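Long-range contacts in Afp3 (Serratia entomophila, PDB 6RBN), which is a sheath protein of the anti-feeding prophage, a contractile injection system, and probably forms part of the sleeve around its inner tube: residues T27-F32 with G123-L128; A34-L39 with L54-L59; L115-Q120 with S271-G276; F119-G124 with V295-S300; G151-L156 with K181-L186. All coordinates share one frame; numbering follows the deposited sequence.

Interaction 1 (T27-F32 with G123-L128)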
# COMPACT_ATOMS: atom_id res chain seq x y z
N THR D 27 23.44 46.65 25.11
CA THR D 27 23.59 46.57 26.55
C THR D 27 24.47 47.67 27.12
O THR D 27 24.54 47.80 28.35
CB THR D 27 24.17 45.21 26.94
OG1 THR D 27 25.46 45.05 26.33
CG2 THR D 27 23.26 44.09 26.46
N ALA D 28 25.15 48.45 26.28
CA ALA D 28 26.02 49.53 26.75
C ALA D 28 25.70 50.76 25.90
O ALA D 28 26.31 50.98 24.86
CB ALA D 28 27.49 49.14 26.65
N VAL D 29 24.73 51.55 26.36
CA VAL D 29 24.36 52.80 25.73
C VAL D 29 24.52 53.91 26.77
O VAL D 29 23.68 54.07 27.66
CB VAL D 29 22.92 52.76 25.18
CG1 VAL D 29 22.57 54.08 24.54
CG2 VAL D 29 22.75 51.62 24.19
N PRO D 30 25.60 54.69 26.70
CA PRO D 30 25.90 55.65 27.75
C PRO D 30 25.30 57.03 27.51
O PRO D 30 24.77 57.34 26.44
CB PRO D 30 27.43 55.72 27.71
CG PRO D 30 27.75 55.44 26.30
CD PRO D 30 26.75 54.46 25.81
N LEU D 31 25.40 57.88 28.54
CA LEU D 31 24.92 59.26 28.51
C LEU D 31 26.04 60.17 29.02
O LEU D 31 26.13 60.46 30.22
CB LEU D 31 23.65 59.43 29.34
CG LEU D 31 23.07 60.84 29.40
CD1 LEU D 31 22.60 61.32 28.05
CD2 LEU D 31 21.96 60.92 30.41
N PHE D 32 26.88 60.64 28.12
CA PHE D 32 28.03 61.44 28.52
C PHE D 32 27.58 62.85 28.87
O PHE D 32 27.12 63.60 28.00
CB PHE D 32 29.08 61.46 27.42
CG PHE D 32 29.64 60.11 27.11
CD1 PHE D 32 30.52 59.50 27.98
CD2 PHE D 32 29.31 59.47 25.94
CE1 PHE D 32 31.03 58.26 27.70
CE2 PHE D 32 29.83 58.24 25.65
CZ PHE D 32 30.69 57.63 26.54
N GLY D 123 32.23 51.75 19.79
CA GLY D 123 31.24 52.80 19.76
C GLY D 123 29.87 52.36 20.25
O GLY D 123 29.70 51.33 20.91
N GLY D 124 28.88 53.18 19.93
CA GLY D 124 27.52 52.93 20.33
C GLY D 124 26.59 54.06 19.92
O GLY D 124 26.99 55.01 19.26
N PRO D 125 25.31 53.94 20.30
CA PRO D 125 24.36 55.02 19.97
C PRO D 125 24.61 56.32 20.72
O PRO D 125 24.17 57.38 20.26
CB PRO D 125 23.00 54.40 20.33
CG PRO D 125 23.22 52.93 20.25
CD PRO D 125 24.62 52.72 20.75
N CYS D 126 25.25 56.26 21.90
CA CYS D 126 25.97 57.37 22.53
C CYS D 126 25.16 58.65 22.75
O CYS D 126 25.36 59.64 22.03
CB CYS D 126 27.22 57.69 21.70
SG CYS D 126 28.39 58.83 22.47
N TYR D 127 24.19 58.64 23.66
CA TYR D 127 23.44 59.84 24.00
C TYR D 127 24.34 60.86 24.70
O TYR D 127 25.24 60.51 25.45
CB TYR D 127 22.24 59.49 24.88
CG TYR D 127 21.16 58.75 24.14
CD1 TYR D 127 20.20 59.43 23.41
CD2 TYR D 127 21.13 57.37 24.14
CE1 TYR D 127 19.22 58.75 22.73
CE2 TYR D 127 20.16 56.68 23.45
CZ TYR D 127 19.21 57.38 22.75
OH TYR D 127 18.24 56.69 22.06
N LEU D 128 24.09 62.14 24.41
CA LEU D 128 24.86 63.23 24.99
C LEU D 128 23.93 64.23 25.66
O LEU D 128 22.82 64.47 25.18
CB LEU D 128 25.68 63.98 23.94
CG LEU D 128 26.78 63.26 23.17
CD1 LEU D 128 27.48 64.25 22.27
CD2 LEU D 128 27.75 62.58 24.10

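Interaction 2 (A34-L39 with L54-L59)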
# COMPACT_ATOMS: atom_id res chain seq x y z
N ALA D 34 28.98 66.19 29.73
CA ALA D 34 30.21 66.96 29.69
C ALA D 34 29.93 68.30 29.04
O ALA D 34 28.78 68.65 28.76
CB ALA D 34 31.31 66.18 28.95
N ARG D 35 31.00 69.07 28.79
CA ARG D 35 30.87 70.42 28.25
C ARG D 35 30.92 70.37 26.72
O ARG D 35 31.90 70.75 26.08
CB ARG D 35 31.97 71.32 28.80
CG ARG D 35 31.86 71.60 30.28
CD ARG D 35 32.96 72.56 30.72
NE ARG D 35 32.86 72.92 32.13
CZ ARG D 35 33.48 72.27 33.11
NH1 ARG D 35 34.25 71.23 32.84
NH2 ARG D 35 33.33 72.67 34.37
N PHE D 36 29.83 69.88 26.14
CA PHE D 36 29.70 69.83 24.69
C PHE D 36 29.13 71.15 24.19
O PHE D 36 28.18 71.68 24.76
CB PHE D 36 28.81 68.67 24.26
CG PHE D 36 29.34 67.33 24.63
CD1 PHE D 36 30.39 66.77 23.93
CD2 PHE D 36 28.80 66.61 25.68
CE1 PHE D 36 30.89 65.53 24.27
CE2 PHE D 36 29.29 65.37 26.03
CZ PHE D 36 30.34 64.83 25.32
N THR D 37 29.72 71.67 23.12
CA THR D 37 29.30 72.95 22.57
C THR D 37 28.52 72.72 21.29
O THR D 37 29.10 72.27 20.29
CB THR D 37 30.51 73.85 22.31
OG1 THR D 37 31.35 73.23 21.33
CG2 THR D 37 31.30 74.06 23.58
N PRO D 38 27.22 73.00 21.27
CA PRO D 38 26.44 72.77 20.05
C PRO D 38 26.75 73.80 18.98
O PRO D 38 27.33 74.86 19.24
CB PRO D 38 24.99 72.91 20.53
CG PRO D 38 25.05 72.69 22.01
CD PRO D 38 26.36 73.28 22.43
N LEU D 39 26.35 73.47 17.75
CA LEU D 39 26.41 74.43 16.65
C LEU D 39 25.09 75.19 16.53
O LEU D 39 25.07 76.42 16.61
CB LEU D 39 26.75 73.71 15.34
CG LEU D 39 28.18 73.17 15.27
CD1 LEU D 39 28.38 72.37 14.00
CD2 LEU D 39 29.16 74.32 15.32
N LEU D 54 30.55 60.87 12.79
CA LEU D 54 30.10 61.79 11.75
C LEU D 54 28.88 62.58 12.21
O LEU D 54 28.68 63.72 11.80
CB LEU D 54 29.80 61.02 10.47
CG LEU D 54 29.54 61.79 9.18
CD1 LEU D 54 30.47 62.99 9.06
CD2 LEU D 54 29.76 60.87 8.02
N ASP D 55 28.04 61.97 13.05
CA ASP D 55 26.89 62.69 13.58
C ASP D 55 27.31 63.72 14.61
O ASP D 55 26.63 64.74 14.80
CB ASP D 55 25.89 61.71 14.19
CG ASP D 55 25.21 60.85 13.15
OD1 ASP D 55 25.06 61.31 12.00
OD2 ASP D 55 24.80 59.71 13.48
N TYR D 56 28.44 63.49 15.29
CA TYR D 56 28.92 64.45 16.27
C TYR D 56 29.49 65.70 15.60
O TYR D 56 29.31 66.81 16.09
CB TYR D 56 29.98 63.80 17.16
CG TYR D 56 30.55 64.74 18.21
CD1 TYR D 56 29.80 65.10 19.32
CD2 TYR D 56 31.83 65.26 18.08
CE1 TYR D 56 30.31 65.94 20.27
CE2 TYR D 56 32.34 66.11 19.03
CZ TYR D 56 31.58 66.45 20.12
OH TYR D 56 32.10 67.30 21.07
N THR D 57 30.17 65.52 14.46
CA THR D 57 30.79 66.66 13.79
C THR D 57 29.77 67.57 13.11
O THR D 57 30.08 68.73 12.84
CB THR D 57 31.81 66.18 12.77
OG1 THR D 57 31.15 65.38 11.78
CG2 THR D 57 32.88 65.35 13.45
N ILE D 58 28.57 67.06 12.83
CA ILE D 58 27.56 67.89 12.19
C ILE D 58 26.74 68.63 13.23
O ILE D 58 26.44 69.82 13.08
CB ILE D 58 26.68 67.01 11.28
CG1 ILE D 58 27.52 66.41 10.16
CG2 ILE D 58 25.53 67.81 10.68
CD1 ILE D 58 26.81 65.36 9.37
N LEU D 59 26.38 67.96 14.33
CA LEU D 59 25.51 68.57 15.33
C LEU D 59 26.30 69.44 16.30
O LEU D 59 25.86 70.53 16.67
CB LEU D 59 24.74 67.49 16.08
CG LEU D 59 23.76 66.70 15.23
CD1 LEU D 59 23.15 65.57 16.04
CD2 LEU D 59 22.68 67.61 14.70

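Interaction 3 (L115-Q120 with S271-G276)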
# COMPACT_ATOMS: atom_id res chain seq x y z
N LEU D 115 35.06 61.79 23.31
CA LEU D 115 34.22 60.96 22.47
C LEU D 115 34.99 60.25 21.37
O LEU D 115 34.57 59.17 20.94
CB LEU D 115 33.10 61.76 21.81
CG LEU D 115 31.93 62.10 22.72
CD1 LEU D 115 30.89 62.80 21.90
CD2 LEU D 115 31.37 60.83 23.31
N ARG D 116 36.09 60.83 20.90
CA ARG D 116 36.91 60.12 19.92
C ARG D 116 37.55 58.88 20.53
O ARG D 116 37.62 57.83 19.89
CB ARG D 116 37.95 61.07 19.32
CG ARG D 116 38.93 60.40 18.39
CD ARG D 116 39.70 61.38 17.54
NE ARG D 116 38.86 61.91 16.47
CZ ARG D 116 39.22 62.88 15.65
NH1 ARG D 116 38.38 63.29 14.70
NH2 ARG D 116 40.41 63.45 15.76
N LEU D 117 37.93 58.96 21.80
CA LEU D 117 38.41 57.77 22.49
C LEU D 117 37.30 56.79 22.82
O LEU D 117 37.58 55.62 23.11
CB LEU D 117 39.15 58.17 23.75
CG LEU D 117 40.40 58.98 23.47
CD1 LEU D 117 40.95 59.46 24.76
CD2 LEU D 117 41.42 58.14 22.73
N TYR D 118 36.04 57.24 22.80
CA TYR D 118 34.92 56.32 22.99
C TYR D 118 34.71 55.46 21.75
O TYR D 118 34.53 54.24 21.86
CB TYR D 118 33.65 57.09 23.34
CG TYR D 118 32.42 56.22 23.39
CD1 TYR D 118 32.23 55.32 24.42
CD2 TYR D 118 31.45 56.31 22.40
CE1 TYR D 118 31.10 54.53 24.46
CE2 TYR D 118 30.32 55.52 22.44
CZ TYR D 118 30.15 54.64 23.47
OH TYR D 118 29.03 53.85 23.51
N PHE D 119 34.73 56.06 20.56
CA PHE D 119 34.46 55.30 19.36
C PHE D 119 35.68 54.49 18.92
O PHE D 119 35.54 53.51 18.17
CB PHE D 119 33.99 56.22 18.23
CG PHE D 119 32.64 56.83 18.47
CD1 PHE D 119 31.50 56.07 18.31
CD2 PHE D 119 32.52 58.16 18.80
CE1 PHE D 119 30.25 56.63 18.52
CE2 PHE D 119 31.28 58.72 19.00
CZ PHE D 119 30.15 57.96 18.86
N GLN D 120 36.88 54.87 19.37
CA GLN D 120 38.05 54.05 19.09
C GLN D 120 38.07 52.78 19.93
O GLN D 120 38.73 51.80 19.56
CB GLN D 120 39.34 54.84 19.34
CG GLN D 120 39.65 55.88 18.29
CD GLN D 120 40.90 56.67 18.60
OE1 GLN D 120 41.54 56.45 19.62
NE2 GLN D 120 41.23 57.62 17.74
N SER D 271 36.31 57.35 32.21
CA SER D 271 34.96 56.82 32.04
C SER D 271 34.51 56.81 30.58
O SER D 271 33.65 56.00 30.21
CB SER D 271 33.97 57.61 32.87
OG SER D 271 34.17 57.36 34.25
N ALA D 272 35.05 57.70 29.75
CA ALA D 272 34.69 57.69 28.34
C ALA D 272 35.31 56.50 27.62
O ALA D 272 34.79 56.02 26.61
CB ALA D 272 35.12 58.99 27.67
N LEU D 273 36.44 56.00 28.14
CA LEU D 273 37.09 54.86 27.51
C LEU D 273 36.50 53.55 28.02
O LEU D 273 36.38 52.58 27.26
CB LEU D 273 38.60 54.90 27.77
CG LEU D 273 39.50 55.83 26.96
CD1 LEU D 273 39.43 57.27 27.42
CD2 LEU D 273 40.93 55.32 27.01
N ILE D 274 36.15 53.49 29.31
CA ILE D 274 35.61 52.26 29.89
C ILE D 274 34.19 52.02 29.39
O ILE D 274 33.76 50.87 29.22
CB ILE D 274 35.70 52.32 31.43
CG1 ILE D 274 37.14 52.52 31.87
CG2 ILE D 274 35.20 51.05 32.06
CD1 ILE D 274 38.08 51.43 31.42
N ALA D 275 33.46 53.09 29.09
CA ALA D 275 32.16 52.94 28.45
C ALA D 275 32.30 52.40 27.04
O ALA D 275 31.38 51.75 26.52
CB ALA D 275 31.42 54.28 28.43
N GLY D 276 33.44 52.65 26.40
CA GLY D 276 33.72 52.02 25.12
C GLY D 276 34.01 50.54 25.24
O GLY D 276 33.52 49.74 24.44

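Interaction 4 (F119-G124 with V295-S300)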
# COMPACT_ATOMS: atom_id res chain seq x y z
N PHE D 119 34.73 56.06 20.56
CA PHE D 119 34.46 55.30 19.36
C PHE D 119 35.68 54.49 18.92
O PHE D 119 35.54 53.51 18.17
CB PHE D 119 33.99 56.22 18.23
CG PHE D 119 32.64 56.83 18.47
CD1 PHE D 119 31.50 56.07 18.31
CD2 PHE D 119 32.52 58.16 18.80
CE1 PHE D 119 30.25 56.63 18.52
CE2 PHE D 119 31.28 58.72 19.00
CZ PHE D 119 30.15 57.96 18.86
N GLN D 120 36.88 54.87 19.37
CA GLN D 120 38.05 54.05 19.09
C GLN D 120 38.07 52.78 19.93
O GLN D 120 38.73 51.80 19.56
CB GLN D 120 39.34 54.84 19.34
CG GLN D 120 39.65 55.88 18.29
CD GLN D 120 40.90 56.67 18.60
OE1 GLN D 120 41.54 56.45 19.62
NE2 GLN D 120 41.23 57.62 17.74
N ASN D 121 37.38 52.78 21.06
CA ASN D 121 37.36 51.64 21.97
C ASN D 121 36.09 50.82 21.87
O ASN D 121 35.86 49.96 22.73
CB ASN D 121 37.56 52.12 23.40
CG ASN D 121 38.96 52.60 23.66
OD1 ASN D 121 39.93 51.95 23.30
ND2 ASN D 121 39.08 53.77 24.28
N GLY D 122 35.27 51.04 20.85
CA GLY D 122 33.98 50.39 20.76
C GLY D 122 32.85 51.38 20.90
O GLY D 122 32.52 51.81 22.01
N GLY D 123 32.23 51.75 19.79
CA GLY D 123 31.24 52.80 19.76
C GLY D 123 29.87 52.36 20.25
O GLY D 123 29.70 51.33 20.91
N GLY D 124 28.88 53.18 19.93
CA GLY D 124 27.52 52.93 20.33
C GLY D 124 26.59 54.06 19.92
O GLY D 124 26.99 55.01 19.26
N VAL D 295 42.72 45.95 26.38
CA VAL D 295 43.78 46.93 26.19
C VAL D 295 43.17 48.18 25.59
O VAL D 295 42.46 48.12 24.57
CB VAL D 295 44.89 46.36 25.29
CG1 VAL D 295 45.95 47.41 25.03
CG2 VAL D 295 45.50 45.13 25.93
N LEU D 296 43.43 49.32 26.22
CA LEU D 296 42.81 50.58 25.82
C LEU D 296 43.48 51.11 24.56
O LEU D 296 44.69 51.37 24.56
CB LEU D 296 42.90 51.59 26.96
CG LEU D 296 42.19 51.21 28.25
CD1 LEU D 296 42.47 52.22 29.34
CD2 LEU D 296 40.71 51.06 28.03
N ASN D 297 42.71 51.28 23.49
CA ASN D 297 43.23 51.85 22.27
C ASN D 297 43.33 53.37 22.40
O ASN D 297 42.76 53.97 23.31
CB ASN D 297 42.33 51.51 21.08
CG ASN D 297 42.34 50.04 20.75
OD1 ASN D 297 43.39 49.39 20.78
ND2 ASN D 297 41.18 49.50 20.44
N GLY D 298 44.07 53.98 21.48
CA GLY D 298 44.19 55.42 21.55
C GLY D 298 45.35 55.85 22.42
O GLY D 298 46.48 56.01 21.96
N VAL D 299 45.03 56.07 23.70
CA VAL D 299 45.89 56.64 24.73
C VAL D 299 47.22 55.92 24.91
O VAL D 299 47.38 54.76 24.54
CB VAL D 299 45.13 56.66 26.05
CG1 VAL D 299 43.91 57.52 25.93
CG2 VAL D 299 44.72 55.25 26.42
N SER D 300 48.19 56.63 25.50
CA SER D 300 49.55 56.12 25.66
C SER D 300 49.86 55.71 27.09
O SER D 300 50.28 54.57 27.33
CB SER D 300 50.55 57.18 25.19
OG SER D 300 50.50 58.32 26.03

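Interaction 5 (G151-L156 with K181-L186)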
# COMPACT_ATOMS: atom_id res chain seq x y z
N GLY D 151 14.36 55.78 26.18
CA GLY D 151 14.10 54.44 26.68
C GLY D 151 15.35 53.66 27.04
O GLY D 151 15.30 52.77 27.89
N GLU D 152 16.48 53.97 26.40
CA GLU D 152 17.54 52.98 26.26
C GLU D 152 18.89 53.36 26.88
O GLU D 152 19.92 52.82 26.47
CB GLU D 152 17.73 52.63 24.78
CG GLU D 152 18.11 53.81 23.91
CD GLU D 152 18.27 53.44 22.45
OE1 GLU D 152 18.06 52.26 22.11
OE2 GLU D 152 18.61 54.33 21.64
N ILE D 153 18.93 54.25 27.87
CA ILE D 153 20.20 54.52 28.55
C ILE D 153 20.50 53.40 29.54
O ILE D 153 19.65 53.03 30.36
CB ILE D 153 20.19 55.89 29.23
CG1 ILE D 153 20.36 57.02 28.21
CG2 ILE D 153 21.27 56.01 30.29
CD1 ILE D 153 19.09 57.63 27.78
N THR D 154 21.72 52.84 29.46
CA THR D 154 22.19 51.83 30.40
C THR D 154 23.33 52.33 31.28
O THR D 154 23.32 52.08 32.49
CB THR D 154 22.63 50.57 29.65
OG1 THR D 154 23.71 50.90 28.77
CG2 THR D 154 21.49 50.02 28.83
N LEU D 155 24.31 53.01 30.71
CA LEU D 155 25.46 53.53 31.43
C LEU D 155 25.34 55.04 31.58
O LEU D 155 24.65 55.70 30.80
CB LEU D 155 26.76 53.18 30.71
CG LEU D 155 27.09 51.70 30.56
CD1 LEU D 155 28.28 51.53 29.64
CD2 LEU D 155 27.37 51.08 31.91
N LEU D 156 25.99 55.60 32.60
CA LEU D 156 26.00 57.05 32.77
C LEU D 156 27.32 57.68 32.39
O LEU D 156 27.41 58.27 31.31
CB LEU D 156 25.59 57.39 34.21
CG LEU D 156 24.17 56.91 34.52
CD1 LEU D 156 23.82 57.10 35.99
CD2 LEU D 156 23.15 57.60 33.64
N LYS D 181 15.77 50.82 37.80
CA LYS D 181 15.65 51.21 36.41
C LYS D 181 16.77 50.65 35.54
O LYS D 181 16.71 50.80 34.31
CB LYS D 181 15.62 52.73 36.29
CG LYS D 181 14.39 53.36 36.88
CD LYS D 181 14.44 54.87 36.77
CE LYS D 181 13.22 55.50 37.40
NZ LYS D 181 13.29 56.98 37.37
N GLY D 182 17.78 50.03 36.14
CA GLY D 182 18.81 49.36 35.38
C GLY D 182 19.97 50.22 34.94
O GLY D 182 20.73 49.80 34.07
N TYR D 183 20.14 51.41 35.51
CA TYR D 183 21.27 52.23 35.14
C TYR D 183 22.53 51.74 35.85
O TYR D 183 22.47 51.01 36.84
CB TYR D 183 21.04 53.70 35.47
CG TYR D 183 19.84 54.29 34.78
CD1 TYR D 183 19.81 54.45 33.41
CD2 TYR D 183 18.75 54.74 35.51
CE1 TYR D 183 18.72 54.99 32.77
CE2 TYR D 183 17.66 55.30 34.88
CZ TYR D 183 17.65 55.41 33.52
OH TYR D 183 16.56 55.96 32.89
N PHE D 184 23.68 52.16 35.33
CA PHE D 184 24.95 51.74 35.90
C PHE D 184 25.92 52.91 35.77
O PHE D 184 26.29 53.28 34.66
CB PHE D 184 25.48 50.50 35.19
CG PHE D 184 26.63 49.84 35.89
CD1 PHE D 184 26.41 49.04 36.99
CD2 PHE D 184 27.93 50.02 35.45
CE1 PHE D 184 27.45 48.42 37.64
CE2 PHE D 184 28.98 49.40 36.10
CZ PHE D 184 28.74 48.60 37.20
N LEU D 185 26.31 53.48 36.90
CA LEU D 185 27.19 54.64 36.92
C LEU D 185 28.65 54.22 36.84
O LEU D 185 29.07 53.27 37.51
CB LEU D 185 26.95 55.47 38.18
CG LEU D 185 27.78 56.73 38.41
CD1 LEU D 185 27.54 57.75 37.32
CD2 LEU D 185 27.46 57.32 39.76
N LEU D 186 29.42 54.92 36.01
CA LEU D 186 30.86 54.71 35.91
C LEU D 186 31.54 55.95 36.49
O LEU D 186 31.85 56.90 35.78
CB LEU D 186 31.29 54.47 34.47
CG LEU D 186 30.78 53.18 33.83
CD1 LEU D 186 31.21 53.11 32.38
CD2 LEU D 186 31.29 52.00 34.60

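Interaction 1 (T27-F32 with G123-L128)
L31 and F32 meet Y127 and L128 as two parallel beta bridges, L31 facing Y127 on one side of the sheet and F32 facing L128 on the other. On the first side, L31 crosses the stem of Y127 obliquely, its methyl CD1 lying 3.7 Å from Y127 CB. With CG on the amide side of its own residue (chi1 -70°), the Y127 ring is set beside V29. The branched valine offers one methyl to each neighbour. V29 CG1 sits in the plane of the tyrosine ring, at its edge, 3.6 Å from Y127 CD2, while V29 CG2 rests on P125 CD at 4.1 Å. On the second side the F32 ring is the central flat group. C126 SG comes up to its edge, 3.5 Å from F32 CE2, a sulfur-aromatic contact made in the ring plane. Beside it L128 CD2 touches F32 CB at 3.7 Å, and P30 CB lies over the rim of one face of the F32 ring. Y118 of helix 111-120 packs on F32 edge-to-face. Between the two faces, in the backbone, F32 N donates to Y127 O over 3.1 Å with an N-H...O angle of 145°, and the CA-H of L31 points at that same oxygen. The bond from Y127 N to P30 O is weak. This is the parallel edge of a small mixed sheet in which strand 127-130 is central. The chemistry is that of a buried apolar seam: one sound and one weak peptide bond cross it, and the one phenol hydroxyl is carried to E152, leaving carbon and sulfur to fill the interior.

Interaction 2 (A34-L39 with L54-L59)
L39 N donates to L59 O across 3.2 Å, a fairly straight bond (N-H...O 159°) lying in the carbonyl plane. The acceptor belongs to the last turn of helix 53-59, where the helix no longer supplies amide donors of its own, so the contact is a loop closing over a helix C-terminus. Leucine suits the place because its isobutyl group covers the carbonyl end of the helix while its own amide bonds to L59 O. The side chain points toward the helix, and its methyl CD1 lies over the last turn, beside I58 O. At the inner end of the loop, F36 and Y56 carry the packing. The first torsion of Y56 is fully extended (chi1 180°), which throws the ring off the helix flank toward the loop. Its hydroxyl arrives at the edge of the F36 ring, in plane, with Y56 OH 3.4 Å from F36 CD1. The two ring planes stand 78° apart. Both rings also lean on L115 and L128, so aromatic bulk is spent on joining the loop and helix to the core. Just before F36, R35 forms a salt bridge with D160. On the outer side of the helix, L54 and I58 pack against M319 and T320 of the neighbouring Afp2 chain. Within the helix, T57 OG1 donates to L54 O at 3.0 Å, approaching from above the carbonyl plane.

Interaction 3 (L115-Q120 with S271-G276)
Y118 lays the edge of its ring along the backbone of helix 271-284. A chi1 of 173° points CG away from the residue's own amide and turns the ring toward that helix. A272 O is in the ring plane, 3.4 Å from Y118 CD1, and A275 O lies 3.5 Å from Y118 CE1, so aromatic C-H groups meet carbonyl oxygens. A275 CB adds an apolar touch at 4.0 Å from Y118 CE1. One residue earlier, L117 lies side by side with L273, both pointing the same way, their CD1 methyls 3.8 Å apart. What allows this closeness is small residues. A272 and G276, four apart, form a small-xxx-small pattern on the facing surface, and the CA atoms of Y118 and G276 are 4.9 Å apart. The two short helical segments run nearly parallel, crossing at -21° with axes 7.7 Å apart. A second shell holds the tyrosine: Y118 CD2 sits over the centre of the F119 ring, and P30 packs on Y118. Around the pair, strand 31-34 reaches both helices through F32, which touches L115, A272 and A275, while helix 53-59 brings W53 onto L115.

Interaction 4 (F119-G124 with V295-S300)
N121 reaches across to N297 from the loop following helix 111-120, a loop leading on through three glycines. Its CB leaves at a slant to the other segment, and a chi1 of -71° puts CG on the far side from its own carbonyl carbon, which brings the amide round to face N297. CG is 4.0 Å from N297 N. OD1 makes the decisive contact, accepting from N297 N at 2.9 Å; the donor lies in the carbonyl plane, with a C=O...N angle of 151°, but the bond is bent at the hydrogen (135°). The same oxygen also lies 3.3 Å from N297 CB. At the other branch, N121 ND2 packs on L273 of helix 271-284. The two asparagine side chains slide past each other in opposite directions. One residue back, Q120 stretches out beyond CG and sets OE1 3.4 Å from G298 CA, where the absence of a side chain leaves room for the amide; G298 also adopts a positive phi. L296 ties the same loop to strand 329-332 through a backbone bond with L330, in the subtilisin-like part of the chain. The short amide of N121 puts an acceptor beside the N297 peptide N-H, and so moors the 295-300 loop to the loop after helix 111-120.

Interaction 5 (G151-L156 with K181-L186)
F184 makes both backbone bonds, accepting from L156 N and donating weakly to T154 O. The sound one, L156 N to F184 O at 3.1 Å, arrives from above the carbonyl plane. Carbon donors reinforce both oxygens: L155 CA lies 3.3 Å from F184 O, and Y183 CA also approaches T154 O. The segments run side by side in the same direction, with helix 163-172 between them in sequence. That topology recalls a beta-alpha-beta crossover, although 151-156 is not a regular strand and L155 with F184 is a single bridge. Strand 185-188 continues the pattern by pairing in parallel with strand 204-207. Polar ends are served by other parts of the chain: Y183 OH bonds to D148, and T154 OG1 to V29 N and T27 O. Apolar contacts fill the rest. L155 and F184 lie side by side, L155 CD2 being 3.7 Å from F184 CD2 at the edge of that ring. L156 and L185 cross at about a right angle, with L156 CB on L185 CD1. I153 is turned so that its CG2 methyl stands opposite its backbone N and touches Y183 CE1 at 3.7 Å.

In the fold
Interactions 1, 3 and 4 cluster round helix 111-120 and the glycine-rich loop leading into strand 127-130; the centres of 3 and 4 are about 6 Å apart and those of 1 and 3 about 10 Å. Interaction 2 joins them through L115 and L128. Interaction 5 lies about 9 Å from interaction 1, centre to centre, and bonds to it through T154 and E152, while S271 links it to interaction 3. Along the chain, interaction 2 lies within the span of interaction 1, which crosses that of interaction 3; interactions 3 and 4 share F119 and Q120, and interaction 5 falls within both their spans. The N-terminal part and the subtilisin-like part thus pack together, beside Afp2 chains.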